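Local coordinates for glycerol dehydratase (Clostridium butyricum, PDB 1R9D), which probably catalyses the coenzyme B12-independent, radical dehydration of glycerol to 3-hydroxypropionaldehyde as a member of the glycyl radical enzyme family, at residues Y157-V162 against V324-S329; K331-G334 against M338-N341; S448-L453 against S642-Y647. All blocks are in the same frame, centred on the assembly; numbering follows the deposited sequence.

Contact 1. Residues Y157-V162 against V324-S329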
ATOM      1  N   TYR A 157      19.603   6.121  -2.198  1.00 23.20           N
ATOM      2  CA  TYR A 157      18.433   5.501  -1.565  1.00 23.44           C
ATOM      3  C   TYR A 157      17.799   4.417  -2.439  1.00 23.67           C
ATOM      4  O   TYR A 157      16.833   3.750  -2.038  1.00 23.44           O
ATOM      5  CB  TYR A 157      17.398   6.583  -1.227  1.00 22.75           C
ATOM      6  CG  TYR A 157      17.901   7.665  -0.287  1.00 23.42           C
ATOM      7  CD1 TYR A 157      17.274   8.910  -0.235  1.00 22.01           C
ATOM      8  CD2 TYR A 157      19.002   7.450   0.548  1.00 21.33           C
ATOM      9  CE1 TYR A 157      17.725   9.913   0.615  1.00 21.68           C
ATOM     10  CE2 TYR A 157      19.463   8.456   1.409  1.00 21.61           C
ATOM     11  CZ  TYR A 157      18.815   9.685   1.433  1.00 22.48           C
ATOM     12  OH  TYR A 157      19.246  10.694   2.268  1.00 23.30           O
ATOM     13  N   TYR A 158      18.354   4.244  -3.632  1.00 23.49           N
ATOM     14  CA  TYR A 158      17.878   3.248  -4.577  1.00 24.72           C
ATOM     15  C   TYR A 158      18.472   1.882  -4.239  1.00 25.14           C
ATOM     16  O   TYR A 158      17.753   0.891  -4.140  1.00 24.95           O
ATOM     17  CB  TYR A 158      18.287   3.642  -6.001  1.00 24.79           C
ATOM     18  CG  TYR A 158      17.825   2.682  -7.077  1.00 25.85           C
ATOM     19  CD1 TYR A 158      16.525   2.735  -7.581  1.00 25.72           C
ATOM     20  CD2 TYR A 158      18.690   1.710  -7.585  1.00 26.42           C
ATOM     21  CE1 TYR A 158      16.099   1.842  -8.570  1.00 27.39           C
ATOM     22  CE2 TYR A 158      18.273   0.813  -8.571  1.00 27.59           C
ATOM     23  CZ  TYR A 158      16.975   0.886  -9.057  1.00 27.06           C
ATOM     24  OH  TYR A 158      16.545  -0.001 -10.020  1.00 28.41           O
ATOM     25  N   TYR A 159      19.788   1.842  -4.049  1.00 25.56           N
ATOM     26  CA  TYR A 159      20.478   0.588  -3.749  1.00 25.85           C
ATOM     27  C   TYR A 159      20.495   0.183  -2.288  1.00 25.36           C
ATOM     28  O   TYR A 159      20.601  -1.006  -1.971  1.00 25.57           O
ATOM     29  CB  TYR A 159      21.926   0.647  -4.244  1.00 25.80           C
ATOM     30  CG  TYR A 159      22.065   0.689  -5.743  1.00 28.17           C
ATOM     31  CD1 TYR A 159      22.507   1.843  -6.389  1.00 28.22           C
ATOM     32  CD2 TYR A 159      21.749  -0.425  -6.523  1.00 27.83           C
ATOM     33  CE1 TYR A 159      22.632   1.889  -7.769  1.00 29.81           C
ATOM     34  CE2 TYR A 159      21.870  -0.390  -7.901  1.00 29.82           C
ATOM     35  CZ  TYR A 159      22.313   0.767  -8.520  1.00 31.11           C
ATOM     36  OH  TYR A 159      22.448   0.803  -9.889  1.00 33.18           O
ATOM     37  N   ASN A 160      20.399   1.159  -1.395  1.00 25.31           N
ATOM     38  CA  ASN A 160      20.437   0.862   0.029  1.00 24.97           C
ATOM     39  C   ASN A 160      19.446   1.671   0.855  1.00 25.02           C
ATOM     40  O   ASN A 160      18.601   2.386   0.309  1.00 24.73           O
ATOM     41  CB  ASN A 160      21.865   1.067   0.542  1.00 26.12           C
ATOM     42  CG  ASN A 160      22.845   0.077  -0.068  1.00 26.89           C
ATOM     43  OD1 ASN A 160      22.900  -1.088   0.338  1.00 27.69           O
ATOM     44  ND2 ASN A 160      23.605   0.528  -1.063  1.00 26.62           N
ATOM     45  N   GLY A 161      19.558   1.548   2.174  1.00 24.29           N
ATOM     46  CA  GLY A 161      18.660   2.246   3.075  1.00 24.68           C
ATOM     47  C   GLY A 161      18.773   3.757   3.025  1.00 24.17           C
ATOM     48  O   GLY A 161      19.694   4.303   2.414  1.00 23.54           O
ATOM     49  N   VAL A 162      17.833   4.432   3.680  1.00 23.60           N
ATOM     50  CA  VAL A 162      17.812   5.892   3.712  1.00 22.57           C
ATOM     51  C   VAL A 162      18.735   6.473   4.785  1.00 22.49           C
ATOM     52  O   VAL A 162      19.767   7.074   4.472  1.00 22.51           O
ATOM     53  CB  VAL A 162      16.371   6.407   3.945  1.00 22.25           C
ATOM     54  CG1 VAL A 162      16.360   7.942   4.037  1.00 22.35           C
ATOM     55  CG2 VAL A 162      15.471   5.926   2.816  1.00 23.84           C
ATOM     56  N   VAL A 324      29.191  -2.167   2.722  1.00 26.68           N
ATOM     57  CA  VAL A 324      29.643  -2.468   1.370  1.00 26.68           C
ATOM     58  C   VAL A 324      28.649  -1.888   0.353  1.00 27.68           C
ATOM     59  O   VAL A 324      27.432  -1.933   0.560  1.00 27.64           O
ATOM     60  CB  VAL A 324      29.794  -3.999   1.154  1.00 27.30           C
ATOM     61  CG1 VAL A 324      28.436  -4.686   1.264  1.00 26.22           C
ATOM     62  CG2 VAL A 324      30.433  -4.272  -0.196  1.00 26.21           C
ATOM     63  N   ARG A 325      29.178  -1.323  -0.731  1.00 26.70           N
ATOM     64  CA  ARG A 325      28.358  -0.725  -1.782  1.00 26.69           C
ATOM     65  C   ARG A 325      28.839  -1.223  -3.142  1.00 26.68           C
ATOM     66  O   ARG A 325      29.977  -1.679  -3.266  1.00 26.74           O
ATOM     67  CB  ARG A 325      28.480   0.807  -1.757  1.00 26.31           C
ATOM     68  CG  ARG A 325      28.203   1.464  -0.413  1.00 26.67           C
ATOM     69  CD  ARG A 325      28.202   2.989  -0.553  1.00 25.48           C
ATOM     70  NE  ARG A 325      27.872   3.676   0.696  1.00 25.85           N
ATOM     71  CZ  ARG A 325      28.710   3.841   1.716  1.00 25.16           C
ATOM     72  NH1 ARG A 325      29.950   3.373   1.653  1.00 25.39           N
ATOM     73  NH2 ARG A 325      28.302   4.479   2.804  1.00 24.21           N
ATOM     74  N   ASP A 326      27.988  -1.123  -4.161  1.00 25.97           N
ATOM     75  CA  ASP A 326      28.374  -1.564  -5.498  1.00 26.55           C
ATOM     76  C   ASP A 326      29.580  -0.746  -5.972  1.00 27.47           C
ATOM     77  O   ASP A 326      29.866   0.328  -5.425  1.00 26.93           O
ATOM     78  CB  ASP A 326      27.210  -1.419  -6.485  1.00 26.01           C
ATOM     79  CG  ASP A 326      26.802   0.026  -6.702  1.00 27.60           C
ATOM     80  OD1 ASP A 326      25.972   0.541  -5.921  1.00 27.73           O
ATOM     81  OD2 ASP A 326      27.319   0.640  -7.657  1.00 26.61           O
ATOM     82  N   GLU A 327      30.278  -1.244  -6.988  1.00 27.98           N
ATOM     83  CA  GLU A 327      31.483  -0.574  -7.483  1.00 30.08           C
ATOM     84  C   GLU A 327      31.337   0.856  -7.975  1.00 29.52           C
ATOM     85  O   GLU A 327      32.273   1.647  -7.849  1.00 30.56           O
ATOM     86  CB  GLU A 327      32.173  -1.425  -8.560  1.00 31.18           C
ATOM     87  CG  GLU A 327      31.280  -1.938  -9.663  1.00 35.39           C
ATOM     88  CD  GLU A 327      32.020  -2.889 -10.596  1.00 37.77           C
ATOM     89  OE1 GLU A 327      32.776  -3.752 -10.095  1.00 39.01           O
ATOM     90  OE2 GLU A 327      31.844  -2.779 -11.825  1.00 40.11           O
ATOM     91  N   ILE A 328      30.184   1.200  -8.533  1.00 29.18           N
ATOM     92  CA  ILE A 328      29.976   2.565  -9.004  1.00 28.69           C
ATOM     93  C   ILE A 328      29.685   3.486  -7.817  1.00 28.13           C
ATOM     94  O   ILE A 328      30.304   4.541  -7.666  1.00 27.57           O
ATOM     95  CB  ILE A 328      28.811   2.636 -10.018  1.00 30.14           C
ATOM     96  CG1 ILE A 328      29.144   1.787 -11.249  1.00 30.82           C
ATOM     97  CG2 ILE A 328      28.561   4.078 -10.436  1.00 29.60           C
ATOM     98  CD1 ILE A 328      30.448   2.180 -11.935  1.00 33.70           C
ATOM     99  N   SER A 329      28.750   3.082  -6.967  1.00 26.86           N
ATOM    100  CA  SER A 329      28.400   3.879  -5.797  1.00 26.43           C
ATOM    101  C   SER A 329      29.611   4.077  -4.893  1.00 25.86           C
ATOM    102  O   SER A 329      29.725   5.086  -4.193  1.00 25.38           O
ATOM    103  CB  SER A 329      27.273   3.196  -5.017  1.00 25.82           C
ATOM    104  OG  SER A 329      26.133   3.042  -5.838  1.00 25.49           O
TER
HETATM  105  O   HOH W   1      25.171  -0.771  -3.623  1.00 27.43           O
HETATM  106  O   HOH W   2      25.385  -2.832   2.052  1.00 35.67           O

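Contact 2. Residues K331-G334 against M338-N341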
ATOM      1  N   LYS A 331      32.411   4.815  -5.771  1.00 24.31           N
ATOM      2  CA  LYS A 331      33.145   5.968  -6.290  1.00 25.54           C
ATOM      3  C   LYS A 331      32.550   7.254  -5.710  1.00 25.78           C
ATOM      4  O   LYS A 331      33.247   8.263  -5.581  1.00 26.53           O
ATOM      5  CB  LYS A 331      33.064   6.017  -7.817  1.00 26.77           C
ATOM      6  CG  LYS A 331      33.676   4.820  -8.529  1.00 28.70           C
ATOM      7  CD  LYS A 331      33.376   4.886 -10.022  1.00 30.25           C
ATOM      8  CE  LYS A 331      33.859   3.646 -10.764  1.00 32.32           C
ATOM      9  NZ  LYS A 331      35.335   3.492 -10.729  1.00 34.07           N
ATOM     10  N   HIS A 332      31.264   7.207  -5.365  1.00 25.36           N
ATOM     11  CA  HIS A 332      30.563   8.358  -4.786  1.00 25.28           C
ATOM     12  C   HIS A 332      30.876   8.500  -3.303  1.00 25.41           C
ATOM     13  O   HIS A 332      30.846   9.606  -2.759  1.00 25.82           O
ATOM     14  CB  HIS A 332      29.039   8.204  -4.895  1.00 24.62           C
ATOM     15  CG  HIS A 332      28.541   7.861  -6.262  1.00 24.90           C
ATOM     16  ND1 HIS A 332      27.208   7.613  -6.516  1.00 25.91           N
ATOM     17  CD2 HIS A 332      29.183   7.707  -7.443  1.00 25.68           C
ATOM     18  CE1 HIS A 332      27.052   7.319  -7.794  1.00 25.26           C
ATOM     19  NE2 HIS A 332      28.236   7.369  -8.378  1.00 25.70           N
ATOM     20  N   PHE A 333      31.152   7.375  -2.646  1.00 25.29           N
ATOM     21  CA  PHE A 333      31.428   7.363  -1.213  1.00 24.99           C
ATOM     22  C   PHE A 333      32.703   6.571  -0.909  1.00 25.76           C
ATOM     23  O   PHE A 333      32.640   5.478  -0.348  1.00 25.44           O
ATOM     24  CB  PHE A 333      30.252   6.727  -0.459  1.00 24.61           C
ATOM     25  CG  PHE A 333      28.888   7.222  -0.897  1.00 24.98           C
ATOM     26  CD1 PHE A 333      28.103   6.468  -1.763  1.00 25.83           C
ATOM     27  CD2 PHE A 333      28.390   8.437  -0.432  1.00 24.77           C
ATOM     28  CE1 PHE A 333      26.839   6.912  -2.158  1.00 25.44           C
ATOM     29  CE2 PHE A 333      27.126   8.895  -0.823  1.00 23.64           C
ATOM     30  CZ  PHE A 333      26.349   8.132  -1.685  1.00 25.30           C
ATOM     31  N   GLY A 334      33.861   7.127  -1.255  1.00 24.69           N
ATOM     32  CA  GLY A 334      35.103   6.408  -1.020  1.00 25.16           C
ATOM     33  C   GLY A 334      35.693   6.465   0.375  1.00 25.63           C
ATOM     34  O   GLY A 334      35.514   7.441   1.099  1.00 25.68           O
ATOM     35  N   MET A 338      30.823   6.154   6.821  1.00 22.70           N
ATOM     36  CA  MET A 338      29.490   5.958   7.395  1.00 24.29           C
ATOM     37  C   MET A 338      28.850   7.320   7.658  1.00 23.02           C
ATOM     38  O   MET A 338      27.644   7.412   7.896  1.00 24.22           O
ATOM     39  CB  MET A 338      29.549   5.159   8.701  1.00 24.24           C
ATOM     40  CG  MET A 338      29.863   3.676   8.503  1.00 25.02           C
ATOM     41  SD  MET A 338      28.870   2.887   7.228  1.00 27.11           S
ATOM     42  CE  MET A 338      27.203   3.030   7.915  1.00 27.28           C
ATOM     43  N   TYR A 339      29.672   8.367   7.629  1.00 23.48           N
ATOM     44  CA  TYR A 339      29.208   9.746   7.838  1.00 23.47           C
ATOM     45  C   TYR A 339      28.382   9.997   9.103  1.00 23.47           C
ATOM     46  O   TYR A 339      27.339  10.647   9.047  1.00 23.42           O
ATOM     47  CB  TYR A 339      28.387  10.206   6.628  1.00 22.91           C
ATOM     48  CG  TYR A 339      29.041   9.966   5.286  1.00 24.05           C
ATOM     49  CD1 TYR A 339      28.791   8.798   4.565  1.00 23.29           C
ATOM     50  CD2 TYR A 339      29.916  10.906   4.736  1.00 23.79           C
ATOM     51  CE1 TYR A 339      29.390   8.572   3.331  1.00 25.02           C
ATOM     52  CE2 TYR A 339      30.524  10.687   3.502  1.00 23.82           C
ATOM     53  CZ  TYR A 339      30.259   9.523   2.805  1.00 24.79           C
ATOM     54  OH  TYR A 339      30.862   9.304   1.586  1.00 24.81           O
ATOM     55  N   GLN A 340      28.850   9.505  10.245  1.00 23.32           N
ATOM     56  CA  GLN A 340      28.131   9.696  11.502  1.00 23.68           C
ATOM     57  C   GLN A 340      28.576  11.017  12.128  1.00 24.25           C
ATOM     58  O   GLN A 340      29.558  11.070  12.876  1.00 24.32           O
ATOM     59  CB  GLN A 340      28.426   8.520  12.437  1.00 24.01           C
ATOM     60  CG  GLN A 340      28.095   7.178  11.797  1.00 21.66           C
ATOM     61  CD  GLN A 340      28.778   6.011  12.481  1.00 24.17           C
ATOM     62  OE1 GLN A 340      28.127   5.169  13.104  1.00 23.79           O
ATOM     63  NE2 GLN A 340      30.101   5.958  12.369  1.00 22.26           N
ATOM     64  N   ASN A 341      27.847  12.089  11.825  1.00 23.64           N
ATOM     65  CA  ASN A 341      28.213  13.399  12.331  1.00 23.98           C
ATOM     66  C   ASN A 341      27.819  13.626  13.782  1.00 23.94           C
ATOM     67  O   ASN A 341      26.676  13.389  14.184  1.00 25.11           O
ATOM     68  CB  ASN A 341      27.604  14.499  11.444  1.00 22.65           C
ATOM     69  CG  ASN A 341      28.379  15.807  11.525  1.00 21.35           C
ATOM     70  OD1 ASN A 341      28.436  16.442  12.572  1.00 21.75           O
ATOM     71  ND2 ASN A 341      28.995  16.201  10.416  1.00 22.86           N
TER

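Contact 3. Residues S448-L453 against S642-Y647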
ATOM      1  N   SER A 448      19.565  12.691  -1.166  1.00 22.20           N
ATOM      2  CA  SER A 448      18.725  11.965  -2.104  1.00 22.62           C
ATOM      3  C   SER A 448      19.273  11.858  -3.523  1.00 22.69           C
ATOM      4  O   SER A 448      18.761  11.076  -4.322  1.00 23.80           O
ATOM      5  CB  SER A 448      17.333  12.601  -2.137  1.00 24.38           C
ATOM      6  OG  SER A 448      17.373  13.902  -2.703  1.00 26.01           O
ATOM      7  N   ALA A 449      20.307  12.632  -3.843  1.00 22.46           N
ATOM      8  CA  ALA A 449      20.883  12.584  -5.185  1.00 22.53           C
ATOM      9  C   ALA A 449      22.070  13.523  -5.365  1.00 22.44           C
ATOM     10  O   ALA A 449      22.279  14.434  -4.569  1.00 22.53           O
ATOM     11  CB  ALA A 449      19.818  12.930  -6.214  1.00 22.22           C
ATOM     12  N   PHE A 450      22.856  13.264  -6.409  1.00 23.13           N
ATOM     13  CA  PHE A 450      23.987  14.121  -6.771  1.00 22.31           C
ATOM     14  C   PHE A 450      23.671  14.541  -8.202  1.00 22.33           C
ATOM     15  O   PHE A 450      23.288  13.709  -9.031  1.00 22.33           O
ATOM     16  CB  PHE A 450      25.327  13.374  -6.725  1.00 22.78           C
ATOM     17  CG  PHE A 450      25.851  13.144  -5.335  1.00 22.95           C
ATOM     18  CD1 PHE A 450      25.884  11.864  -4.799  1.00 24.53           C
ATOM     19  CD2 PHE A 450      26.319  14.206  -4.568  1.00 23.78           C
ATOM     20  CE1 PHE A 450      26.381  11.641  -3.514  1.00 24.90           C
ATOM     21  CE2 PHE A 450      26.816  13.998  -3.285  1.00 23.84           C
ATOM     22  CZ  PHE A 450      26.847  12.710  -2.757  1.00 24.11           C
ATOM     23  N   PHE A 451      23.830  15.829  -8.482  1.00 22.05           N
ATOM     24  CA  PHE A 451      23.516  16.400  -9.792  1.00 21.06           C
ATOM     25  C   PHE A 451      24.755  17.093 -10.361  1.00 20.51           C
ATOM     26  O   PHE A 451      25.354  17.933  -9.698  1.00 21.65           O
ATOM     27  CB  PHE A 451      22.378  17.409  -9.614  1.00 21.37           C
ATOM     28  CG  PHE A 451      21.817  17.943 -10.896  1.00 23.72           C
ATOM     29  CD1 PHE A 451      20.691  17.363 -11.472  1.00 24.38           C
ATOM     30  CD2 PHE A 451      22.388  19.057 -11.505  1.00 23.70           C
ATOM     31  CE1 PHE A 451      20.134  17.887 -12.636  1.00 25.49           C
ATOM     32  CE2 PHE A 451      21.840  19.592 -12.674  1.00 24.24           C
ATOM     33  CZ  PHE A 451      20.711  19.008 -13.240  1.00 25.32           C
ATOM     34  N   ASN A 452      25.132  16.733 -11.585  1.00 21.08           N
ATOM     35  CA  ASN A 452      26.319  17.300 -12.231  1.00 21.66           C
ATOM     36  C   ASN A 452      26.022  18.624 -12.933  1.00 22.40           C
ATOM     37  O   ASN A 452      25.516  18.644 -14.052  1.00 23.04           O
ATOM     38  CB  ASN A 452      26.883  16.300 -13.249  1.00 21.94           C
ATOM     39  CG  ASN A 452      28.251  16.704 -13.767  1.00 23.42           C
ATOM     40  OD1 ASN A 452      28.576  17.892 -13.839  1.00 23.49           O
ATOM     41  ND2 ASN A 452      29.058  15.714 -14.144  1.00 23.93           N
ATOM     42  N   LEU A 453      26.345  19.730 -12.269  1.00 22.99           N
ATOM     43  CA  LEU A 453      26.112  21.057 -12.832  1.00 23.45           C
ATOM     44  C   LEU A 453      26.931  21.307 -14.098  1.00 23.86           C
ATOM     45  O   LEU A 453      26.470  21.988 -15.017  1.00 24.01           O
ATOM     46  CB  LEU A 453      26.444  22.128 -11.797  1.00 23.12           C
ATOM     47  CG  LEU A 453      25.650  22.118 -10.489  1.00 22.73           C
ATOM     48  CD1 LEU A 453      26.308  23.091  -9.516  1.00 23.71           C
ATOM     49  CD2 LEU A 453      24.192  22.491 -10.748  1.00 23.55           C
ATOM     50  N   SER A 642      30.756  14.767  -1.461  1.00 24.69           N
ATOM     51  CA  SER A 642      31.296  13.503  -0.956  1.00 26.72           C
ATOM     52  C   SER A 642      32.562  13.322  -1.812  1.00 27.12           C
ATOM     53  O   SER A 642      33.398  14.225  -1.854  1.00 26.24           O
ATOM     54  CB  SER A 642      30.321  12.348  -1.180  1.00 26.73           C
ATOM     55  OG  SER A 642      30.788  11.183  -0.515  1.00 28.02           O
ATOM     56  N   SER A 643      32.714  12.193  -2.502  1.00 27.22           N
ATOM     57  CA  SER A 643      33.893  12.009  -3.355  1.00 27.63           C
ATOM     58  C   SER A 643      33.508  11.926  -4.834  1.00 27.81           C
ATOM     59  O   SER A 643      34.342  11.604  -5.681  1.00 29.06           O
ATOM     60  CB  SER A 643      34.671  10.740  -2.954  1.00 28.95           C
ATOM     61  OG  SER A 643      33.907   9.551  -3.126  1.00 28.04           O
ATOM     62  N   ILE A 644      32.256  12.255  -5.147  1.00 26.48           N
ATOM     63  CA  ILE A 644      31.763  12.148  -6.515  1.00 25.92           C
ATOM     64  C   ILE A 644      32.270  13.170  -7.533  1.00 26.68           C
ATOM     65  O   ILE A 644      32.086  12.978  -8.734  1.00 26.71           O
ATOM     66  CB  ILE A 644      30.208  12.141  -6.545  1.00 25.95           C
ATOM     67  CG1 ILE A 644      29.714  11.406  -7.797  1.00 25.62           C
ATOM     68  CG2 ILE A 644      29.668  13.572  -6.556  1.00 25.12           C
ATOM     69  CD1 ILE A 644      28.214  11.132  -7.801  1.00 26.05           C
ATOM     70  N   ASN A 645      32.911  14.243  -7.078  1.00 26.18           N
ATOM     71  CA  ASN A 645      33.412  15.244  -8.021  1.00 26.85           C
ATOM     72  C   ASN A 645      34.454  14.646  -8.973  1.00 26.74           C
ATOM     73  O   ASN A 645      34.605  15.103 -10.105  1.00 26.58           O
ATOM     74  CB  ASN A 645      33.992  16.454  -7.279  1.00 27.12           C
ATOM     75  CG  ASN A 645      35.150  16.095  -6.373  1.00 28.37           C
ATOM     76  OD1 ASN A 645      34.995  15.347  -5.406  1.00 29.98           O
ATOM     77  ND2 ASN A 645      36.323  16.636  -6.678  1.00 27.97           N
ATOM     78  N   VAL A 646      35.168  13.623  -8.516  1.00 26.95           N
ATOM     79  CA  VAL A 646      36.165  12.968  -9.355  1.00 27.57           C
ATOM     80  C   VAL A 646      35.433  12.116 -10.392  1.00 26.82           C
ATOM     81  O   VAL A 646      35.683  12.235 -11.587  1.00 27.42           O
ATOM     82  CB  VAL A 646      37.108  12.081  -8.514  1.00 28.32           C
ATOM     83  CG1 VAL A 646      38.063  11.312  -9.425  1.00 28.73           C
ATOM     84  CG2 VAL A 646      37.899  12.954  -7.543  1.00 29.77           C
ATOM     85  N   TYR A 647      34.513  11.271  -9.934  1.00 27.12           N
ATOM     86  CA  TYR A 647      33.742  10.421 -10.840  1.00 27.41           C
ATOM     87  C   TYR A 647      32.933  11.240 -11.849  1.00 26.55           C
ATOM     88  O   TYR A 647      32.928  10.933 -13.043  1.00 25.71           O
ATOM     89  CB  TYR A 647      32.791   9.517 -10.051  1.00 29.60           C
ATOM     90  CG  TYR A 647      31.943   8.630 -10.933  1.00 32.17           C
ATOM     91  CD1 TYR A 647      32.534   7.706 -11.794  1.00 33.88           C
ATOM     92  CD2 TYR A 647      30.551   8.709 -10.906  1.00 33.22           C
ATOM     93  CE1 TYR A 647      31.761   6.881 -12.608  1.00 35.03           C
ATOM     94  CE2 TYR A 647      29.768   7.887 -11.717  1.00 35.03           C
ATOM     95  CZ  TYR A 647      30.382   6.976 -12.562  1.00 35.40           C
ATOM     96  OH  TYR A 647      29.621   6.152 -13.361  1.00 38.38           O
TER

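Contact 1. Residues Y157-V162 against V324-S329
Asp326 lays one carboxylate oxygen over the ring of Tyr159, the last residue of helix 155-159, and the rest of its side chain organises the turn that leads toward helix 329-332. From CB, which points toward the tyrosine, the chain swings CG in between the backbone N and the carbonyl carbon (chi1 65°), a placement that folds the carboxylate back over its own turn. The carboxylate then divides its work. Asp326 OD1 sits off-centre above one face of Tyr159, 3.7 Å from Tyr159 CD1, with carboxylate and ring planes 49° apart. Ser329 OG donates to Asp326 OD1 on the syn side over a short 2.5 Å. The same hydroxyl touches the tyrosine obliquely, with Ser329 OG 3.9 Å from Tyr159 CD1. A water also donates to Asp326 OD1 at 2.8 Å. This water accepts from Asp326 N and from Asn160 ND2, the latter 3.3 Å away, so it bridges the two segments where no direct hydrogen bond joins them. At the other tip, Asp326 OD2 accepts an almost straight bond from Ser329 N (2.9 Å, 173°), which arrives from above the carboxylate plane, and a weak, bent one from Ile328 N. A second water donates to Val324 O at 2.7 Å and only weakly to Asn160 OD1, which is also bonded to Asn279. On the opposite face of the Tyr159 ring, the edge of Tyr158 is presented at CD2, above the ring centre, so the aromatic group is held between its helical neighbour and the aspartate. The arrangement is that of an Asp capping the backbone N-H groups of the turn before a short helix, here packed against the C-terminal end of another.

Contact 2. Residues K331-G334 against M338-N341
Phe333 and Tyr339 meet almost alone across this buried loop, the phenol of the tyrosine reaching the rim of the phenylalanine ring. The contact is a close approach of the hydroxyl: Tyr339 OH lies near the plane of the Phe333 ring, at the edge, 3.3 Å from Phe333 CD2 and equally 3.3 Å from Phe333 CB, in the notch between the methylene and the ring. Behind the oxygen, Tyr339 CZ adds an apolar contact of 3.9 Å with Phe333 CD2. The two side chains cross at about a right angle, and the contact runs hydroxyl to ring edge. One face of the Phe333 ring is covered off-centre by CB of its neighbour His332.

Hydrogen bonding plays no part between the segments; the polar links run outward. Tyr339 OH has a probable hydrogen bond to Ser642 OG, which fixes the end of the phenol beside Phe333. Gly334 O bonds to Tyr764 OH, and the ring of Tyr339 meets Tyr764 edge-to-face and also packs against His281. Tyr339 itself lies in the loop that leads into strand 341-344.

The tyrosine side chain comes to about 3 Å from a bound glycerol. Together with the nearness of Tyr764, which adjoins the predicted radical residue Gly763, this is consistent with Tyr339 lining the substrate pocket of a glycyl radical enzyme, with Phe333 packed against its hydroxyl.

Contact 3. Residues S448-L453 against S642-Y647
Ile644 covers the Phe450 ring with both ends of its branched side chain, and this is where the contact is dense. Ile644 CG2 stands over one face of the Phe450 ring, 4.2 Å from the centroid and 22° off the normal, a CH-pi contact displaced toward the CG-CD2 side. The longer branch reaches round to the base of the phenylalanine, where Ile644 CD1 lies 3.8 Å from Phe450 CB and 3.9 Å from Phe450 CD1. With CG1 roughly anti to the backbone N (chi1 -154°) and the chain extended beyond it, the isoleucine can cover the ring face and the methylene together.

Toward the far end of the ring the contact thins. Ser642 CB alone approaches Phe450 CZ, obliquely and at 3.8 Å, while the serine hydroxyl is turned to His332 O, to which it hydrogen-bonds. No hydrogen bond crosses between the segments, so the contact rests on apolar packing. This side faces no bulk solvent, for all three touching residues are buried; the Phe450 side chain is instead about 3 Å from a bound glycerol, consistent with its lining the substrate pocket.

Phe450 belongs to strand 449-452, which pairs antiparallel with strand 152-153 and parallel with strand 543-551. Val551 of the latter touches both Phe450 and Ile644, whereas Phe451, whose CB points away from Ser642-Tyr647, packs on Met495, Phe498 and Met502 of helix 484-516.

How the contacts relate
All three contacts are buried as a class, but contact 1 includes a partly exposed tyrosine, whereas every touching residue of contacts 2 and 3 is buried. No direct hydrogen bond crosses any of them; contact 1 is joined through two waters, the others by packing. The side chain of Ser329 in contact 1 lies about 11 Å from a bound glycerol. In contacts 2 and 3 the side chains of Tyr339 and Phe450 each come to about 3 Å from a bound glycerol. The second segment of contact 1 runs shortly before contact 2, and Arg325 CD meets Phe333 CD1 at 3.7 Å. Contact 3 joins a sheet strand to a helical segment; Tyr157 of contact 1 packs against its Ser448.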